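Long-range contacts in tudor and KH domain-containing protein homolog (Drosophila melanogaster, PDB 5YGB), which binds the N-terminus of Piwi through its Tudor domain and likely recruits Piwi proteins to the piRNA biogenesis machinery in the nuage: residues D92-D97 with F121-C126; R73-D78 with A178-A183; V7-V12 with E152-A157; W19-G24 with V96-S101; G58-A63 with C110-D115. The protein carries 1 engineered substitution. One frame throughout, in Å; residues are numbered along the deposited sequence. Where two conformers were deposited one is given.

Contact 1: residues D92-D97 with F121-C126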
# COMPACT_ATOMS: atom_id res chain seq x y z
N ASP A 92 -7.37 -9.28 9.32
CA ASP A 92 -6.74 -8.01 8.95
C ASP A 92 -5.68 -8.31 7.87
O ASP A 92 -4.69 -8.99 8.15
CB ASP A 92 -6.12 -7.37 10.20
CG ASP A 92 -5.63 -5.95 9.97
OD1 ASP A 92 -5.81 -5.41 8.87
OD2 ASP A 92 -5.08 -5.38 10.95
N LEU A 93 -5.91 -7.80 6.66
CA LEU A 93 -5.03 -8.04 5.52
C LEU A 93 -4.27 -6.79 5.10
O LEU A 93 -4.85 -5.72 5.00
CB LEU A 93 -5.83 -8.53 4.32
CG LEU A 93 -6.49 -9.90 4.44
CD1 LEU A 93 -7.23 -10.21 3.16
CD2 LEU A 93 -5.47 -10.99 4.74
N TYR A 94 -2.97 -6.95 4.84
CA TYR A 94 -2.15 -5.91 4.23
C TYR A 94 -1.94 -6.30 2.76
O TYR A 94 -1.43 -7.38 2.47
CB TYR A 94 -0.82 -5.77 4.99
CG TYR A 94 0.20 -4.94 4.25
CD1 TYR A 94 0.02 -3.57 4.09
CD2 TYR A 94 1.35 -5.52 3.71
CE1 TYR A 94 0.95 -2.81 3.41
CE2 TYR A 94 2.28 -4.76 3.03
CZ TYR A 94 2.06 -3.41 2.87
OH TYR A 94 2.98 -2.65 2.17
N PHE A 95 -2.35 -5.44 1.83
CA PHE A 95 -2.28 -5.75 0.40
C PHE A 95 -0.87 -5.41 -0.10
O PHE A 95 -0.55 -4.26 -0.37
CB PHE A 95 -3.40 -5.02 -0.35
CG PHE A 95 -4.75 -5.62 -0.09
CD1 PHE A 95 -5.44 -5.33 1.08
CD2 PHE A 95 -5.29 -6.55 -0.96
CE1 PHE A 95 -6.67 -5.91 1.33
CE2 PHE A 95 -6.52 -7.13 -0.70
CZ PHE A 95 -7.20 -6.81 0.44
N VAL A 96 -0.03 -6.44 -0.21
CA VAL A 96 1.41 -6.28 -0.33
C VAL A 96 1.85 -5.55 -1.61
O VAL A 96 2.94 -4.99 -1.64
CB VAL A 96 2.15 -7.65 -0.25
CG1 VAL A 96 1.87 -8.34 1.08
CG2 VAL A 96 1.77 -8.56 -1.41
N ASP A 97 1.02 -5.55 -2.65
CA ASP A 97 1.40 -4.88 -3.88
C ASP A 97 0.91 -3.45 -3.96
O ASP A 97 1.35 -2.72 -4.85
CB ASP A 97 0.90 -5.69 -5.09
CG ASP A 97 1.59 -7.02 -5.19
OD1 ASP A 97 2.83 -7.05 -5.03
OD2 ASP A 97 0.90 -8.03 -5.41
N PHE A 121 7.10 -8.19 -3.94
CA PHE A 121 5.98 -7.43 -3.39
C PHE A 121 6.15 -5.97 -3.83
O PHE A 121 7.22 -5.36 -3.62
CB PHE A 121 5.90 -7.55 -1.86
CG PHE A 121 5.51 -8.93 -1.36
CD1 PHE A 121 5.16 -9.95 -2.23
CD2 PHE A 121 5.47 -9.18 -0.00
CE1 PHE A 121 4.80 -11.21 -1.75
CE2 PHE A 121 5.10 -10.44 0.49
CZ PHE A 121 4.77 -11.44 -0.39
N GLN A 122 5.13 -5.39 -4.45
CA GLN A 122 5.34 -4.17 -5.22
C GLN A 122 5.25 -2.85 -4.46
O GLN A 122 5.74 -1.83 -4.95
CB GLN A 122 4.34 -4.15 -6.39
CG GLN A 122 4.66 -5.21 -7.45
CD GLN A 122 5.95 -4.89 -8.15
OE1 GLN A 122 6.09 -3.85 -8.78
NE2 GLN A 122 6.92 -5.78 -8.01
N ALA A 123 4.62 -2.83 -3.28
CA ALA A 123 4.42 -1.57 -2.57
C ALA A 123 5.52 -1.31 -1.57
O ALA A 123 5.87 -2.20 -0.78
CB ALA A 123 3.06 -1.54 -1.87
N VAL A 124 6.08 -0.10 -1.60
CA VAL A 124 7.05 0.31 -0.58
C VAL A 124 6.51 1.50 0.19
O VAL A 124 6.18 2.55 -0.39
CB VAL A 124 8.40 0.68 -1.19
CG1 VAL A 124 9.34 1.17 -0.10
CG2 VAL A 124 9.01 -0.52 -1.91
N GLU A 125 6.42 1.35 1.51
CA GLU A 125 5.98 2.42 2.40
C GLU A 125 7.06 3.50 2.50
O GLU A 125 8.23 3.19 2.70
CB GLU A 125 5.64 1.88 3.79
CG GLU A 125 4.85 2.85 4.63
CD GLU A 125 4.70 2.42 6.07
OE1 GLU A 125 4.83 1.20 6.35
OE2 GLU A 125 4.46 3.30 6.92
N CYS A 126 6.64 4.75 2.36
CA CYS A 126 7.54 5.91 2.36
C CYS A 126 6.94 7.03 3.17
O CYS A 126 5.75 7.01 3.50
CB CYS A 126 7.78 6.45 0.95
SG CYS A 126 8.49 5.33 -0.26
O HOH W 1 4.51 -4.14 0.45
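Val96 lies against one face of the Phe121 ring, the tight, apolar part of the contact. Its CG2 sits 3.8 Å from the ring centroid of Phe121, 13° off the ring normal, a CH-pi contact over the centre. CG1 and CB of Val96 touch the same ring near CD2. Ala123 N donates to Val96 O at 3.2 Å, in the carbonyl plane and on a lone pair. Gln122 N donates to Asp97 OD1 at 2.9 Å. OD1 accepts it with its anti lone pair, and the same oxygen forms a salt bridge with Arg73, which ties Asp97 to strand 70-81.

The Tyr94 side is looser. Tyr94 OH stays 4.2 Å from Ala123 O, and a water spans the distance. CG of Tyr94 is anti to the backbone N (chi1 167°), which brings the hydroxyl to this water. Tyr94 OH donates to it at 2.7 Å, and it donates in turn to Val96 O and Ala123 O. Val96 O is thus gripped by one backbone N-H and one water.

The contact joins the chain leaving strand 89-95 to the chain leading into strand 124-128, a junction of Tudor sheet and second beta domain typical of the extended Tudor fold.

Contact 2: residues R73-D78 with A178-A183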
# COMPACT_ATOMS: atom_id res chain seq x y z
N ARG A 73 -2.81 -10.18 -3.86
CA ARG A 73 -1.93 -10.79 -2.86
C ARG A 73 -2.01 -10.01 -1.56
O ARG A 73 -1.96 -8.78 -1.54
CB ARG A 73 -0.48 -10.83 -3.36
CG ARG A 73 -0.29 -11.59 -4.68
CD ARG A 73 1.16 -11.89 -4.99
NE ARG A 73 1.95 -10.67 -5.18
CZ ARG A 73 3.25 -10.68 -5.44
NH1 ARG A 73 3.90 -11.84 -5.53
NH2 ARG A 73 3.91 -9.54 -5.60
N ALA A 74 -2.11 -10.74 -0.45
CA ALA A 74 -2.26 -10.09 0.84
C ALA A 74 -1.54 -10.85 1.93
O ALA A 74 -1.41 -12.08 1.88
CB ALA A 74 -3.74 -9.92 1.18
N GLU A 75 -1.07 -10.12 2.93
CA GLU A 75 -0.42 -10.67 4.11
C GLU A 75 -1.38 -10.58 5.30
O GLU A 75 -1.94 -9.51 5.57
CB GLU A 75 0.88 -9.89 4.39
CG GLU A 75 1.57 -10.25 5.69
CD GLU A 75 2.74 -9.32 6.00
OE1 GLU A 75 3.05 -8.42 5.19
OE2 GLU A 75 3.34 -9.51 7.07
N ILE A 76 -1.58 -11.68 6.00
CA ILE A 76 -2.39 -11.64 7.22
C ILE A 76 -1.59 -10.95 8.32
O ILE A 76 -0.50 -11.41 8.71
CB ILE A 76 -2.82 -13.04 7.66
CG1 ILE A 76 -3.67 -13.70 6.56
CG2 ILE A 76 -3.58 -12.98 9.00
CD1 ILE A 76 -4.23 -15.07 6.94
N VAL A 77 -2.10 -9.83 8.82
CA VAL A 77 -1.38 -9.15 9.89
C VAL A 77 -2.08 -9.28 11.24
O VAL A 77 -1.46 -9.01 12.27
CB VAL A 77 -1.14 -7.66 9.56
CG1 VAL A 77 -0.27 -7.56 8.30
CG2 VAL A 77 -2.44 -6.93 9.37
N ASP A 78 -3.34 -9.72 11.26
CA ASP A 78 -4.03 -9.96 12.52
C ASP A 78 -5.25 -10.83 12.25
O ASP A 78 -5.78 -10.85 11.13
CB ASP A 78 -4.44 -8.64 13.20
CG ASP A 78 -4.51 -8.74 14.73
OD1 ASP A 78 -4.38 -9.85 15.28
OD2 ASP A 78 -4.69 -7.68 15.36
N ALA A 178 -1.80 -3.24 13.99
CA ALA A 178 -1.18 -4.36 13.29
C ALA A 178 -0.63 -3.91 11.95
O ALA A 178 -1.32 -3.26 11.16
CB ALA A 178 -2.18 -5.49 13.11
N VAL A 179 0.62 -4.27 11.68
CA VAL A 179 1.28 -3.88 10.44
C VAL A 179 2.02 -5.07 9.84
O VAL A 179 2.10 -6.13 10.44
CB VAL A 179 2.29 -2.73 10.67
CG1 VAL A 179 1.55 -1.43 10.98
CG2 VAL A 179 3.27 -3.10 11.77
N SER A 180 2.55 -4.88 8.64
CA SER A 180 3.29 -5.92 7.94
C SER A 180 4.50 -6.43 8.74
O SER A 180 5.11 -5.68 9.51
CB SER A 180 3.77 -5.39 6.59
OG SER A 180 4.61 -6.34 5.97
N ALA A 181 4.85 -7.69 8.52
CA ALA A 181 6.06 -8.23 9.14
C ALA A 181 7.30 -7.51 8.60
O ALA A 181 8.35 -7.52 9.23
CB ALA A 181 6.17 -9.72 8.89
N ALA A 182 7.16 -6.89 7.43
CA ALA A 182 8.28 -6.15 6.85
C ALA A 182 8.38 -4.74 7.43
O ALA A 182 9.31 -4.00 7.10
CB ALA A 182 8.14 -6.10 5.34
N ALA A 183 7.44 -4.37 8.29
CA ALA A 183 7.38 -3.00 8.80
C ALA A 183 7.47 -2.90 10.32
O ALA A 183 6.73 -2.15 10.94
CB ALA A 183 6.10 -2.32 8.31
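An ST turn headed by Ser180 is where the loop 178-183 meets Glu75 of Tudor strand 70-81. Ser180 OG accepts from Ala182 N at 3.0 Å, which defines the turn. The same residues fold into a type I beta turn from Ser180 to Ala183.

The carboxylate of Glu75 takes hold of the turn with both oxygens. Ser180 OG donates to Glu75 OE1 at 2.7 Å, meeting the syn lone pair. Ala181 N donates to Glu75 OE2 at 2.8 Å, nearly straight at 171°. It too comes from the syn side, 18° out of the carboxylate plane. Glu75 gets there because CG stands opposite the backbone N (chi1 173°) and the rest of the chain is extended, reaching straight off the strand.

Further along the strand Val77 and Asp78 pack on the loop. Val77 CG1 lies 3.5 Å from the carbonyl oxygen Val179 O. Asp78 CB lies 3.9 Å from Ala178 CB, and Val77 CG2 approaches the same methyl. Val77 and Asp78 both face Asp92, which makes a classic beta bulge here.

Ser180 OG gives its proton to Glu75 and takes one from Ala182 N, so it serves both the turn and the strand. Glu75 is buried, and two donors on its syn sides would probably stabilise it as the charged carboxylate.

Contact 3: residues V7-V12 with E152-A157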
# COMPACT_ATOMS: atom_id res chain seq x y z
N VAL A 7 7.61 6.30 -10.44
CA VAL A 7 6.72 5.58 -9.53
C VAL A 7 5.26 5.98 -9.67
O VAL A 7 4.94 7.05 -10.22
CB VAL A 7 7.11 5.80 -8.04
CG1 VAL A 7 8.57 5.41 -7.77
CG2 VAL A 7 6.82 7.25 -7.62
N TYR A 8 4.39 5.12 -9.17
CA TYR A 8 3.01 5.49 -8.87
C TYR A 8 2.85 5.54 -7.37
O TYR A 8 3.37 4.67 -6.68
CB TYR A 8 2.01 4.47 -9.40
CG TYR A 8 2.01 4.22 -10.89
CD1 TYR A 8 1.84 5.26 -11.80
CD2 TYR A 8 2.15 2.93 -11.38
CE1 TYR A 8 1.82 5.02 -13.14
CE2 TYR A 8 2.13 2.68 -12.74
CZ TYR A 8 1.96 3.73 -13.61
OH TYR A 8 1.95 3.49 -14.96
N VAL A 9 2.07 6.49 -6.86
CA VAL A 9 1.61 6.41 -5.47
C VAL A 9 0.33 5.57 -5.47
O VAL A 9 -0.67 5.94 -6.10
CB VAL A 9 1.37 7.80 -4.88
CG1 VAL A 9 0.69 7.68 -3.54
CG2 VAL A 9 2.70 8.52 -4.75
N SER A 10 0.37 4.42 -4.81
CA SER A 10 -0.72 3.44 -4.90
C SER A 10 -1.68 3.51 -3.72
O SER A 10 -2.82 3.06 -3.84
CB SER A 10 -0.15 2.01 -5.02
OG SER A 10 0.83 1.75 -4.03
N ALA A 11 -1.24 4.04 -2.59
CA ALA A 11 -2.10 4.19 -1.42
C ALA A 11 -1.54 5.30 -0.56
O ALA A 11 -0.33 5.50 -0.51
CB ALA A 11 -2.21 2.88 -0.63
N VAL A 12 -2.43 6.01 0.14
CA VAL A 12 -2.05 7.10 1.02
C VAL A 12 -2.78 7.02 2.35
O VAL A 12 -4.01 6.92 2.39
CB VAL A 12 -2.37 8.47 0.39
CG1 VAL A 12 -2.21 9.59 1.42
CG2 VAL A 12 -1.51 8.74 -0.84
N GLU A 152 -4.45 14.59 -3.96
CA GLU A 152 -4.66 15.28 -5.23
C GLU A 152 -3.37 15.42 -6.04
O GLU A 152 -3.35 15.14 -7.24
CB GLU A 152 -5.25 16.67 -4.99
CG GLU A 152 -6.67 16.67 -4.43
CD GLU A 152 -7.18 18.08 -4.16
OE1 GLU A 152 -7.14 18.52 -2.98
OE2 GLU A 152 -7.62 18.75 -5.12
N LEU A 153 -2.30 15.87 -5.39
CA LEU A 153 -1.05 16.10 -6.10
C LEU A 153 -0.44 14.78 -6.61
O LEU A 153 0.19 14.74 -7.66
CB LEU A 153 -0.05 16.81 -5.20
CG LEU A 153 -0.41 18.25 -4.82
CD1 LEU A 153 0.59 18.83 -3.83
CD2 LEU A 153 -0.52 19.13 -6.07
N THR A 154 -0.65 13.70 -5.86
CA THR A 154 -0.12 12.41 -6.28
C THR A 154 -1.09 11.64 -7.17
O THR A 154 -0.70 10.66 -7.79
CB THR A 154 0.23 11.51 -5.07
OG1 THR A 154 -0.95 11.26 -4.28
CG2 THR A 154 1.31 12.14 -4.20
N GLU A 155 -2.34 12.11 -7.24
CA GLU A 155 -3.45 11.38 -7.87
C GLU A 155 -3.40 9.89 -7.52
O GLU A 155 -3.44 9.02 -8.40
CB GLU A 155 -3.46 11.57 -9.38
CG GLU A 155 -4.88 11.50 -9.95
CD GLU A 155 -4.93 11.46 -11.47
OE1 GLU A 155 -3.91 11.79 -12.11
OE2 GLU A 155 -6.00 11.09 -12.00
N VAL A 156 -3.35 9.62 -6.23
CA VAL A 156 -3.21 8.28 -5.71
C VAL A 156 -4.19 7.31 -6.36
O VAL A 156 -5.37 7.63 -6.54
CB VAL A 156 -3.39 8.26 -4.17
CG1 VAL A 156 -4.66 8.97 -3.75
CG2 VAL A 156 -3.35 6.83 -3.65
N ALA A 157 -3.65 6.16 -6.77
CA ALA A 157 -4.39 5.01 -7.30
C ALA A 157 -4.89 5.20 -8.74
O ALA A 157 -5.59 4.32 -9.26
CB ALA A 157 -5.57 4.64 -6.37
O HOH W 2 1.15 8.71 -8.38
O HOH W 3 -1.19 7.47 -9.14
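The peptide plane between Ser10 and Ala11 has Val156 CG2 over one face, 3.7 Å from Ala11 N. The edge of the neighbouring peptide is used too: Ala157 N donates to Val9 O in its carbonyl plane, at 3.1 Å and 167°. These groups belong to the curved sheet that contains strands 5-12 and 162-171, consistent with the staphylococcal nuclease-like part of an extended Tudor domain. Here strand 5-12 is covered by the end of helix 144-154 and the chain that leaves it. Glu155 breaks the helix with a positive phi (41°), and the chain then turns to run past Val9.

Val9 is the main apolar contact of the strand. Its side chain crosses that of Thr154 at about a right angle, with the CB atoms of Val9 and Thr154 3.9 Å apart. Val9 CG2 meets Thr154 CG2, and Val9 CG1 faces Val156 CG2. The hydroxyl of Thr154 is turned back to its own helix, where it bonds to Phe150 O. Val12 adds its CG2, which rests against Val156 CB. Val156 rests against both Val9 and Val12 on its strand-facing side. Its CG2 is anti to the backbone N, which lays it over the Ser10-Ala11 peptide.

On the side away from helix 144-154, Ser10 OG bonds to Tyr98 O. Tyr8 meets Trp159, which lies outside the two segments, edge-to-face. Val9 N donates to a water at 2.8 Å, and that water also lies 2.8 Å from Thr154 O.

Contact 4: residues W19-G24 with V96-S101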
# COMPACT_ATOMS: atom_id res chain seq x y z
N TRP A 19 2.40 4.72 0.03
CA TRP A 19 3.05 3.59 -0.63
C TRP A 19 3.28 3.89 -2.09
O TRP A 19 2.42 4.49 -2.76
CB TRP A 19 2.21 2.32 -0.47
CG TRP A 19 2.18 1.76 0.93
CD1 TRP A 19 2.93 0.74 1.41
CD2 TRP A 19 1.35 2.21 2.02
NE1 TRP A 19 2.64 0.52 2.75
CE2 TRP A 19 1.66 1.40 3.14
CE3 TRP A 19 0.38 3.21 2.16
CZ2 TRP A 19 1.05 1.58 4.38
CZ3 TRP A 19 -0.24 3.37 3.40
CH2 TRP A 19 0.10 2.56 4.49
N VAL A 20 4.44 3.48 -2.59
CA VAL A 20 4.75 3.64 -4.01
C VAL A 20 5.06 2.31 -4.68
O VAL A 20 5.52 1.34 -4.03
CB VAL A 20 5.94 4.61 -4.25
CG1 VAL A 20 5.66 5.96 -3.61
CG2 VAL A 20 7.23 4.04 -3.72
N GLN A 21 4.80 2.27 -5.98
CA GLN A 21 5.12 1.16 -6.86
C GLN A 21 6.08 1.67 -7.92
O GLN A 21 5.92 2.78 -8.41
CB GLN A 21 3.86 0.64 -7.55
CG GLN A 21 2.76 0.15 -6.61
CD GLN A 21 1.43 0.01 -7.33
OE1 GLN A 21 1.16 0.73 -8.29
NE2 GLN A 21 0.61 -0.92 -6.87
N LEU A 22 7.03 0.84 -8.32
CA LEU A 22 7.92 1.19 -9.42
C LEU A 22 7.26 0.96 -10.77
O LEU A 22 6.67 -0.10 -11.01
CB LEU A 22 9.21 0.37 -9.37
CG LEU A 22 10.09 0.57 -8.15
CD1 LEU A 22 11.30 -0.35 -8.27
CD2 LEU A 22 10.53 1.99 -8.09
N ILE A 23 7.40 1.94 -11.66
CA ILE A 23 6.94 1.82 -13.04
C ILE A 23 7.97 1.10 -13.88
O ILE A 23 9.16 1.38 -13.81
CB ILE A 23 6.67 3.20 -13.64
CG1 ILE A 23 5.56 3.90 -12.85
CG2 ILE A 23 6.30 3.10 -15.12
CD1 ILE A 23 5.30 5.32 -13.31
N GLY A 24 7.51 0.18 -14.72
CA GLY A 24 8.40 -0.48 -15.65
C GLY A 24 7.98 -1.92 -15.83
O GLY A 24 6.79 -2.24 -15.71
N VAL A 96 -0.03 -6.44 -0.21
CA VAL A 96 1.41 -6.28 -0.33
C VAL A 96 1.85 -5.55 -1.61
O VAL A 96 2.94 -4.99 -1.64
CB VAL A 96 2.15 -7.65 -0.25
CG1 VAL A 96 1.87 -8.34 1.08
CG2 VAL A 96 1.77 -8.56 -1.41
N ASP A 97 1.02 -5.55 -2.65
CA ASP A 97 1.40 -4.88 -3.88
C ASP A 97 0.91 -3.45 -3.96
O ASP A 97 1.35 -2.72 -4.85
CB ASP A 97 0.90 -5.69 -5.09
CG ASP A 97 1.59 -7.02 -5.19
OD1 ASP A 97 2.83 -7.05 -5.03
OD2 ASP A 97 0.90 -8.03 -5.41
N TYR A 98 0.03 -3.03 -3.05
CA TYR A 98 -0.59 -1.69 -3.14
C TYR A 98 -0.44 -0.84 -1.88
O TYR A 98 -0.29 0.38 -1.98
CB TYR A 98 -2.08 -1.84 -3.47
CG TYR A 98 -2.30 -2.28 -4.89
CD1 TYR A 98 -2.20 -3.62 -5.27
CD2 TYR A 98 -2.57 -1.35 -5.88
CE1 TYR A 98 -2.37 -4.01 -6.58
CE2 TYR A 98 -2.75 -1.73 -7.18
CZ TYR A 98 -2.65 -3.05 -7.54
OH TYR A 98 -2.83 -3.40 -8.85
N GLY A 99 -0.47 -1.46 -0.71
CA GLY A 99 -0.26 -0.73 0.54
C GLY A 99 -1.50 -0.59 1.42
O GLY A 99 -1.37 -0.28 2.60
N ASP A 100 -2.67 -0.84 0.85
CA ASP A 100 -3.91 -0.77 1.62
C ASP A 100 -4.00 -1.86 2.68
O ASP A 100 -3.44 -2.94 2.54
CB ASP A 100 -5.12 -0.92 0.69
CG ASP A 100 -5.10 0.06 -0.47
OD1 ASP A 100 -5.69 1.15 -0.33
OD2 ASP A 100 -4.50 -0.27 -1.51
N SER A 101 -4.71 -1.56 3.76
CA SER A 101 -5.08 -2.59 4.73
C SER A 101 -6.59 -2.63 4.87
O SER A 101 -7.24 -1.59 4.88
CB SER A 101 -4.42 -2.33 6.08
OG SER A 101 -3.04 -2.65 6.04
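The indole of Trp19 lies flat over Gly99, and NE2 of Gln21 hangs over one face of the Tyr98 ring. These two approaches make the contact. Gly99 CA stands 3.5 Å from the centroid of the Trp19 five-membered ring, 10° off the normal, a CH-pi contact over the face. Gly99 O sits on the same side, closest to the six-membered ring, 3.5 Å from Trp19 CZ2. With no side chain on Gly99, the indole can close in on the bare CA.

Gln21 reaches across with its chain extended beyond CG. Its NE2 donates to Asp97 O at 2.8 Å, almost straight at 171°. The acceptor lies in the Gln21 amide plane, although the donor is tilted from the carbonyl plane of Asp97. Over the Tyr98 ring the same nitrogen is offset toward the rim, 3.4 Å from Tyr98 CD2. The amide and ring planes are steeply inclined, 65° apart, so this is not a flat stack.

Leu30 and Val34 of helix 25-41 pack against Gln21 and Tyr98, respectively. The loop between strands 89-95 and 101-104 is thus pinned under strand 17-22, a buried interface between the two beta parts typical of the extended Tudor domain.

Contact 5: residues G58-A63 with C110-D115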
# COMPACT_ATOMS: atom_id res chain seq x y z
N GLY A 58 1.07 -13.69 9.23
CA GLY A 58 2.27 -13.81 8.42
C GLY A 58 2.02 -14.54 7.11
O GLY A 58 2.83 -14.45 6.18
N GLN A 59 0.91 -15.27 7.04
CA GLN A 59 0.56 -16.04 5.85
C GLN A 59 0.29 -15.11 4.67
O GLN A 59 -0.34 -14.07 4.83
CB GLN A 59 -0.67 -16.90 6.13
CG GLN A 59 -0.97 -17.97 5.08
CD GLN A 59 -2.21 -18.78 5.45
OE1 GLN A 59 -2.83 -18.54 6.48
NE2 GLN A 59 -2.59 -19.72 4.59
N ILE A 60 0.77 -15.50 3.49
CA ILE A 60 0.48 -14.76 2.27
C ILE A 60 -0.63 -15.49 1.54
O ILE A 60 -0.53 -16.68 1.24
CB ILE A 60 1.72 -14.64 1.37
CG1 ILE A 60 2.90 -14.05 2.14
CG2 ILE A 60 1.42 -13.77 0.18
CD1 ILE A 60 2.64 -12.69 2.77
N VAL A 61 -1.71 -14.76 1.27
CA VAL A 61 -2.94 -15.33 0.73
C VAL A 61 -3.41 -14.56 -0.50
O VAL A 61 -2.81 -13.54 -0.89
CB VAL A 61 -4.06 -15.34 1.80
CG1 VAL A 61 -3.65 -16.18 3.01
CG2 VAL A 61 -4.38 -13.92 2.25
N ALA A 62 -4.46 -15.06 -1.14
CA ALA A 62 -5.19 -14.35 -2.18
C ALA A 62 -6.49 -13.84 -1.59
O ALA A 62 -7.15 -14.58 -0.87
CB ALA A 62 -5.46 -15.26 -3.37
N ALA A 63 -6.86 -12.60 -1.88
CA ALA A 63 -8.11 -12.07 -1.33
C ALA A 63 -8.81 -11.18 -2.33
O ALA A 63 -8.17 -10.40 -3.05
CB ALA A 63 -7.83 -11.28 -0.05
N CYS A 110 -8.46 -17.01 -0.21
CA CYS A 110 -7.98 -18.34 -0.59
C CYS A 110 -6.48 -18.43 -0.35
O CYS A 110 -5.80 -17.41 -0.26
CB CYS A 110 -8.25 -18.65 -2.07
SG CYS A 110 -9.96 -18.82 -2.53
N GLU A 111 -5.96 -19.65 -0.29
CA GLU A 111 -4.52 -19.81 -0.37
C GLU A 111 -4.01 -19.29 -1.72
O GLU A 111 -4.72 -19.33 -2.72
CB GLU A 111 -4.14 -21.28 -0.20
CG GLU A 111 -4.45 -21.80 1.20
CD GLU A 111 -4.08 -23.25 1.41
OE1 GLU A 111 -3.95 -23.67 2.58
OE2 GLU A 111 -3.93 -23.99 0.42
N LEU A 112 -2.78 -18.80 -1.73
CA LEU A 112 -2.18 -18.26 -2.95
C LEU A 112 -1.47 -19.35 -3.76
O LEU A 112 -0.58 -20.03 -3.22
CB LEU A 112 -1.19 -17.14 -2.59
CG LEU A 112 -0.61 -16.37 -3.77
CD1 LEU A 112 -1.69 -15.56 -4.47
CD2 LEU A 112 0.52 -15.46 -3.30
N ARG A 113 -1.87 -19.53 -5.02
CA ARG A 113 -1.19 -20.47 -5.91
C ARG A 113 0.29 -20.12 -5.93
O ARG A 113 0.66 -18.95 -6.08
CB ARG A 113 -1.80 -20.42 -7.31
CG ARG A 113 -1.53 -21.66 -8.16
CD ARG A 113 -2.20 -21.53 -9.51
NE ARG A 113 -1.44 -20.65 -10.39
CZ ARG A 113 -1.95 -19.99 -11.43
NH1 ARG A 113 -3.25 -20.08 -11.71
NH2 ARG A 113 -1.17 -19.24 -12.18
N THR A 114 1.14 -21.14 -5.82
CA THR A 114 2.56 -20.93 -5.50
C THR A 114 3.29 -20.03 -6.50
O THR A 114 4.12 -19.21 -6.11
CB THR A 114 3.28 -22.30 -5.40
OG1 THR A 114 2.71 -23.04 -4.31
CG2 THR A 114 4.76 -22.12 -5.13
N ASP A 115 2.98 -20.15 -7.79
CA ASP A 115 3.69 -19.35 -8.78
C ASP A 115 3.36 -17.85 -8.69
O ASP A 115 4.12 -17.02 -9.19
CB ASP A 115 3.42 -19.87 -10.19
CG ASP A 115 1.95 -19.87 -10.54
OD1 ASP A 115 1.20 -20.64 -9.90
OD2 ASP A 115 1.54 -19.11 -11.44
O HOH W 4 -4.81 -22.01 4.63
O HOH W 5 -1.66 -19.13 0.99
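Ala62 and Cys110 form an antiparallel hydrogen-bonded pair. Ala62 N donates to Cys110 O at 2.8 Å, and Cys110 N returns the bond to Ala62 O at 2.8 Å. Both are close to straight, at 164° and 169°. Val61 CB is close by, 3.4 Å from Cys110 O.

Leu112 carries the apolar part. Its CG is opposite the backbone N (chi1 -173°), which lays the isobutyl group over the strand. CD2 of Leu112 lies alongside CG2 of Ile60 at 4.0 Å, the two side chains pointing the same way. CD1 of Leu112 meets the methyl of Ala62 at 3.9 Å. Met37 of helix 25-41 and Leu117 also pack on Leu112.

Beyond the direct pair the two segments are joined through water. One water takes a proton from Leu112 N and donates to Ile60 O at 2.7 Å. A second accepts from Gln59 NE2 at 3.2 Å and lies near Glu111 OE1. Gln59 OE1 is held by Tyr56 N.

Further out, Arg113 grips the Asp115 carboxylate side-on, through NE and NH2, one nitrogen to each oxygen, in the guanidinium plane. Glu36 adds a second salt bridge to Arg113, and Tyr40 contributes a cation-pi contact. Tyr41 OH bonds to Glu111 O and Arg113 N, which ties the chain at Glu111 and Arg113 to helix 25-41.

Pairing of strand 60-65 with edge strand 109-111 belongs to the curved antiparallel sheet of the Tudor domain, which belongs to the SH3 clan of small beta barrels.

How the contacts relate
Contacts 2 and 5 lie in or on the five-stranded antiparallel Tudor sheet, their centres about 13 Å apart, on neighbouring strands 70-81 and 60-65. Contact 3 sits in the other sheet, its centre about 26 Å from that of contact 5. Contacts 1 and 4 share Val96 and Asp97, with centres about 6 Å apart, and link the two sheets near the middle of the chain. Contact 2 touches both of them, and contact 3 touches contact 4. Along the chain, strands 5-12 and 17-22 precede the Tudor strands. Strands 124-128, 162-171 and 188-195, which follow the Tudor strands, complete the second sheet, so the two parts of the extended Tudor domain interlock.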